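Local atomic coordinates of 2-(acetamidomethylene)succinate hydrolase (Mesorhizobium loti, PDB entry 3KXP), a protein that catalyses the last step of vitamin B6 degradation, hydrolysing (E)-2-(acetamidomethylene)succinate to succinic semialdehyde, acetate, ammonia and carbon dioxide. Residues 147-152 and 256-261; 246-251 and 278-283. One frame throughout, in Å; residues are numbered along the deposited sequence.

Interaction 1: residues 147-152 and 256-261; sequences NSVTAA and KPVLIV
Val149 and Val258 make the apolar side-chain contact between the segments: CG2 of Val149 stands 4.4 Å from CG1 of Val258, a loose methyl-to-methyl approach. In Val258 the touching methyl is the one anti to the backbone N (chi1 177°), whereas in Val149 that place is held by CG1, and CG2, beside the N, faces the strand. The CA atoms of this pair are 7.7 Å apart. Nearer the helix's C-terminal end, the CA atoms of Ala152 and Lys256 close to 6.7 Å. There the methyl of Ala152 looks toward the strand segment, with its CB 4.9 Å from CB of Lys256, and the carbonyl O of Ala152 lies 4.5 Å from CG of Lys256. No hydrogen bond crosses between the segments, and together they bury only 129 Å², so the contact is slight packing. Lys256 starts out toward the helix, but its aliphatic chain bends at every torsion and carries the ammonium away to the carbonyl oxygens of Val159 and Pro156. The helical side is held by its own bonds, such as Ala152 N to Ser148 O at 2.9 Å. In this alpha/beta hydrolase fold, helix 143-154 packs on the central sheet: Val149 touches Ala164, Ala152 touches Val159 and Val162, and strand 159-165 itself pairs with 258-263 through Leu259, while helix 301-313 meets Pro257 and Leu259.

Interaction 2: residues 246-251 and 278-283; sequences DLVPAY and SRLRPD
Arg281 donates from NH2 to the carbonyl O of Tyr251 at 2.7 Å, the hydrogen bond that joins the two segments. Traced outward from CB, the side chain first brings CG to 3.2 Å from this same oxygen, then CD to 3.5 Å, so both methylene groups pass in front of the oxygen, off the C=O line, before the guanidinium reaches it. Bends at chi2 (-61°) and chi3 curl the chain round the oxygen and turn NH2 back to it. The donor approaches nearly in line with C=O (168°), and the bond is noticeably bent, with an N-H...O angle of 140°; the oxygen sits at the guanidinium edge, tilted somewhat from its plane. NE and NH1 form a side-on, two-nitrogen salt bridge with Asp283, NE to OD2 at 3.0 Å and NH1 to OD1 at 2.9 Å, both through carboxylate syn lone pairs. Nearby, CD2 of Leu280 meets CG1 of Val248 at 4.0 Å and CB of Tyr251 at 4.1 Å, an apolar patch linking helix 248-253 to the end of helix 271-280. NH2 also donates to Val254 O, and Asp283 OD1 accepts from Asn310 ND2 of the second subunit. One guanidinium thus ties two backbone carbonyls near the C-terminal end of helix 248-253 to a carboxylate at the dimer interface; the paired charges probably stabilise each other and fix the rotation of the guanidinium.

How the interactions relate
Interactions 1 and 2, with centres 10 Å apart, meet largely through Tyr251, whose ring touches both segments of interaction 1: CD1 lies 3.9 Å from CG1 of Val149, and CE2 4.1 Å from CD1 of Ile260. Along the chain the segments alternate (147-152, 246-251, 256-261, 278-283), so the contacts cross, with strand 258-263 between helices 248-253 and 271-280. Helix 143-154 directly follows Ser142, the inferred nucleophile, in a Gly-X-Ser-X-Gly elbow as in other alpha/beta hydrolases. The side chains of Val149 and Tyr251 remain about 11 and 9 Å from that of Asp166, another inferred active-site residue, yet Tyr251 OH bonds to the carbonyl of adjacent Phe167. Both contacts therefore lie near the inferred active-site residues without including any.

Interaction 1: residues 147-152 and 256-261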
loop_
_atom_site.group_PDB
_atom_site.type_symbol
_atom_site.label_atom_id
_atom_site.label_comp_id
_atom_site.label_asym_id
_atom_site.label_seq_id
_atom_site.Cartn_x
_atom_site.Cartn_y
_atom_site.Cartn_z
ATOM N N ASN A 147 -13.463 2.248 -13.479
ATOM C CA ASN A 147 -14.572 1.321 -13.367
ATOM C C ASN A 147 -14.489 0.473 -12.107
ATOM O O ASN A 147 -15.488 0.311 -11.403
ATOM C CB ASN A 147 -14.640 0.406 -14.598
ATOM C CG ASN A 147 -14.993 1.167 -15.866
ATOM O OD1 ASN A 147 -15.517 2.278 -15.801
ATOM N ND2 ASN A 147 -14.720 0.567 -17.025
ATOM N N SER A 148 -13.306 -0.062 -11.813
ATOM C CA SER A 148 -13.143 -0.903 -10.634
ATOM C C SER A 148 -13.425 -0.186 -9.317
ATOM O O SER A 148 -14.101 -0.733 -8.449
ATOM C CB SER A 148 -11.743 -1.505 -10.598
ATOM O OG SER A 148 -11.570 -2.426 -11.653
ATOM N N VAL A 149 -12.917 1.031 -9.157
ATOM C CA VAL A 149 -13.149 1.763 -7.917
ATOM C C VAL A 149 -14.635 2.102 -7.766
ATOM O O VAL A 149 -15.171 2.073 -6.655
ATOM C CB VAL A 149 -12.297 3.043 -7.858
ATOM C CG1 VAL A 149 -12.574 3.802 -6.560
ATOM C CG2 VAL A 149 -10.815 2.678 -7.955
ATOM N N THR A 150 -15.302 2.414 -8.879
ATOM C CA THR A 150 -16.734 2.720 -8.841
ATOM C C THR A 150 -17.483 1.451 -8.412
ATOM O O THR A 150 -18.384 1.496 -7.579
ATOM C CB THR A 150 -17.255 3.172 -10.223
ATOM O OG1 THR A 150 -16.562 4.358 -10.631
ATOM C CG2 THR A 150 -18.752 3.476 -10.163
ATOM N N ALA A 151 -17.079 0.316 -8.972
ATOM C CA ALA A 151 -17.694 -0.966 -8.654
ATOM C C ALA A 151 -17.519 -1.325 -7.178
ATOM O O ALA A 151 -18.476 -1.711 -6.507
ATOM C CB ALA A 151 -17.093 -2.064 -9.532
ATOM N N ALA A 152 -16.292 -1.201 -6.687
ATOM C CA ALA A 152 -15.971 -1.515 -5.299
ATOM C C ALA A 152 -16.784 -0.682 -4.308
ATOM O O ALA A 152 -17.204 -1.172 -3.260
ATOM C CB ALA A 152 -14.480 -1.300 -5.056
ATOM N N LYS A 256 -13.471 -0.765 0.611
ATOM C CA LYS A 256 -12.526 -1.862 0.457
ATOM C C LYS A 256 -11.132 -1.330 0.111
ATOM O O LYS A 256 -10.990 -0.213 -0.385
ATOM C CB LYS A 256 -13.012 -2.827 -0.632
ATOM C CG LYS A 256 -14.451 -3.285 -0.451
ATOM C CD LYS A 256 -14.700 -3.774 0.969
ATOM C CE LYS A 256 -14.002 -5.089 1.249
ATOM N NZ LYS A 256 -14.844 -6.232 0.819
ATOM N N PRO A 257 -10.084 -2.129 0.369
ATOM C CA PRO A 257 -8.697 -1.730 0.085
ATOM C C PRO A 257 -8.468 -1.316 -1.367
ATOM O O PRO A 257 -8.897 -2.005 -2.293
ATOM C CB PRO A 257 -7.895 -2.980 0.444
ATOM C CG PRO A 257 -8.737 -3.621 1.514
ATOM C CD PRO A 257 -10.127 -3.481 0.951
ATOM N N VAL A 258 -7.787 -0.191 -1.553
ATOM C CA VAL A 258 -7.473 0.303 -2.885
ATOM C C VAL A 258 -6.031 0.796 -2.958
ATOM O O VAL A 258 -5.625 1.681 -2.208
ATOM C CB VAL A 258 -8.411 1.456 -3.293
ATOM C CG1 VAL A 258 -8.006 2.012 -4.666
ATOM C CG2 VAL A 258 -9.852 0.957 -3.320
ATOM N N LEU A 259 -5.251 0.198 -3.849
ATOM C CA LEU A 259 -3.871 0.601 -4.039
ATOM C C LEU A 259 -3.864 1.562 -5.227
ATOM O O LEU A 259 -4.358 1.228 -6.301
ATOM C CB LEU A 259 -2.999 -0.607 -4.356
ATOM C CG LEU A 259 -1.550 -0.290 -4.749
ATOM C CD1 LEU A 259 -0.755 0.140 -3.514
ATOM C CD2 LEU A 259 -0.908 -1.533 -5.371
ATOM N N ILE A 260 -3.323 2.757 -5.035
ATOM C CA ILE A 260 -3.274 3.727 -6.120
ATOM C C ILE A 260 -1.904 3.666 -6.777
ATOM O O ILE A 260 -0.876 3.815 -6.109
ATOM C CB ILE A 260 -3.505 5.160 -5.613
ATOM C CG1 ILE A 260 -4.854 5.257 -4.902
ATOM C CG2 ILE A 260 -3.468 6.128 -6.781
ATOM C CD1 ILE A 260 -5.093 6.603 -4.230
ATOM N N VAL A 261 -1.888 3.429 -8.083
ATOM C CA VAL A 261 -0.633 3.366 -8.813
ATOM C C VAL A 261 -0.615 4.463 -9.859
ATOM O O VAL A 261 -1.557 4.590 -10.643
ATOM C CB VAL A 261 -0.449 2.005 -9.515
ATOM C CG1 VAL A 261 0.819 2.019 -10.345
ATOM C CG2 VAL A 261 -0.376 0.893 -8.478
#

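Interaction 2: residues 246-251 and 278-283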
loop_
_atom_site.group_PDB
_atom_site.type_symbol
_atom_site.label_atom_id
_atom_site.label_comp_id
_atom_site.label_asym_id
_atom_site.label_seq_id
_atom_site.Cartn_x
_atom_site.Cartn_y
_atom_site.Cartn_z
ATOM N N ASP A 246 -17.352 13.305 -12.286
ATOM C CA ASP A 246 -16.774 13.433 -10.960
ATOM C C ASP A 246 -16.537 12.060 -10.340
ATOM O O ASP A 246 -17.470 11.287 -10.136
ATOM C CB ASP A 246 -17.708 14.279 -10.080
ATOM C CG ASP A 246 -17.097 14.630 -8.733
ATOM O OD1 ASP A 246 -15.865 14.481 -8.566
ATOM O OD2 ASP A 246 -17.853 15.072 -7.843
ATOM N N LEU A 247 -15.274 11.773 -10.037
ATOM C CA LEU A 247 -14.879 10.499 -9.456
ATOM C C LEU A 247 -14.652 10.587 -7.941
ATOM O O LEU A 247 -14.330 9.586 -7.295
ATOM C CB LEU A 247 -13.604 10.007 -10.155
ATOM C CG LEU A 247 -13.244 8.528 -10.001
ATOM C CD1 LEU A 247 -14.430 7.660 -10.420
ATOM C CD2 LEU A 247 -12.018 8.214 -10.846
ATOM N N VAL A 248 -14.831 11.781 -7.380
ATOM C CA VAL A 248 -14.632 12.009 -5.947
ATOM C C VAL A 248 -15.498 11.110 -5.057
ATOM O O VAL A 248 -14.992 10.478 -4.128
ATOM C CB VAL A 248 -14.880 13.504 -5.586
ATOM C CG1 VAL A 248 -14.872 13.702 -4.076
ATOM C CG2 VAL A 248 -13.808 14.368 -6.220
ATOM N N PRO A 249 -16.815 11.040 -5.324
ATOM C CA PRO A 249 -17.694 10.191 -4.503
ATOM C C PRO A 249 -17.209 8.742 -4.426
ATOM O O PRO A 249 -17.221 8.128 -3.359
ATOM C CB PRO A 249 -19.040 10.309 -5.210
ATOM C CG PRO A 249 -19.003 11.714 -5.751
ATOM C CD PRO A 249 -17.596 11.805 -6.313
ATOM N N ALA A 250 -16.769 8.204 -5.563
ATOM C CA ALA A 250 -16.279 6.832 -5.623
ATOM C C ALA A 250 -15.032 6.607 -4.757
ATOM O O ALA A 250 -14.933 5.598 -4.063
ATOM C CB ALA A 250 -15.995 6.445 -7.064
ATOM N N TYR A 251 -14.071 7.520 -4.798
ATOM C CA TYR A 251 -12.887 7.338 -3.961
ATOM C C TYR A 251 -13.205 7.666 -2.507
ATOM O O TYR A 251 -12.678 7.043 -1.593
ATOM C CB TYR A 251 -11.721 8.208 -4.441
ATOM C CG TYR A 251 -10.828 7.534 -5.460
ATOM C CD1 TYR A 251 -11.220 7.406 -6.791
ATOM C CD2 TYR A 251 -9.572 7.052 -5.095
ATOM C CE1 TYR A 251 -10.375 6.822 -7.739
ATOM C CE2 TYR A 251 -8.722 6.468 -6.030
ATOM C CZ TYR A 251 -9.127 6.360 -7.351
ATOM O OH TYR A 251 -8.267 5.826 -8.285
ATOM N N SER A 278 -4.799 11.735 -2.567
ATOM C CA SER A 278 -4.257 11.267 -1.296
ATOM C C SER A 278 -4.755 12.097 -0.119
ATOM O O SER A 278 -4.906 11.587 0.977
ATOM C CB SER A 278 -2.728 11.277 -1.324
ATOM O OG SER A 278 -2.238 10.160 -2.045
ATOM N N ARG A 279 -5.009 13.379 -0.341
ATOM C CA ARG A 279 -5.509 14.230 0.732
ATOM C C ARG A 279 -6.975 13.868 1.025
ATOM O O ARG A 279 -7.445 13.993 2.155
ATOM C CB ARG A 279 -5.391 15.697 0.322
ATOM C CG ARG A 279 -5.912 16.677 1.344
ATOM C CD ARG A 279 -5.688 18.096 0.845
ATOM N NE ARG A 279 -4.302 18.283 0.423
ATOM C CZ ARG A 279 -3.937 18.679 -0.791
ATOM N NH1 ARG A 279 -4.853 18.937 -1.716
ATOM N NH2 ARG A 279 -2.649 18.811 -1.084
ATOM N N LEU A 280 -7.683 13.417 -0.009
ATOM C CA LEU A 280 -9.082 13.011 0.104
ATOM C C LEU A 280 -9.160 11.680 0.854
ATOM O O LEU A 280 -10.039 11.469 1.699
ATOM C CB LEU A 280 -9.695 12.841 -1.294
ATOM C CG LEU A 280 -11.110 12.259 -1.317
ATOM C CD1 LEU A 280 -12.080 13.276 -0.719
ATOM C CD2 LEU A 280 -11.498 11.906 -2.755
ATOM N N ARG A 281 -8.235 10.783 0.520
ATOM C CA ARG A 281 -8.156 9.466 1.142
ATOM C C ARG A 281 -6.707 9.186 1.509
ATOM O O ARG A 281 -6.011 8.434 0.828
ATOM C CB ARG A 281 -8.664 8.374 0.187
ATOM C CG ARG A 281 -10.171 8.401 -0.066
ATOM C CD ARG A 281 -10.947 8.195 1.230
ATOM N NE ARG A 281 -10.595 6.943 1.893
ATOM C CZ ARG A 281 -11.111 5.757 1.581
ATOM N NH1 ARG A 281 -10.728 4.673 2.240
ATOM N NH2 ARG A 281 -12.020 5.658 0.623
ATOM N N PRO A 282 -6.225 9.801 2.590
ATOM C CA PRO A 282 -4.838 9.574 2.995
ATOM C C PRO A 282 -4.513 8.141 3.378
ATOM O O PRO A 282 -3.351 7.741 3.349
ATOM C CB PRO A 282 -4.652 10.552 4.154
ATOM C CG PRO A 282 -6.055 10.767 4.675
ATOM C CD PRO A 282 -6.868 10.830 3.426
ATOM N N ASP A 283 -5.534 7.361 3.710
ATOM C CA ASP A 283 -5.328 5.975 4.126
ATOM C C ASP A 283 -5.045 4.981 2.996
ATOM O O ASP A 283 -4.561 3.880 3.252
ATOM C CB ASP A 283 -6.545 5.500 4.918
ATOM C CG ASP A 283 -7.809 5.490 4.075
ATOM O OD1 ASP A 283 -8.263 4.390 3.675
ATOM O OD2 ASP A 283 -8.336 6.587 3.792
#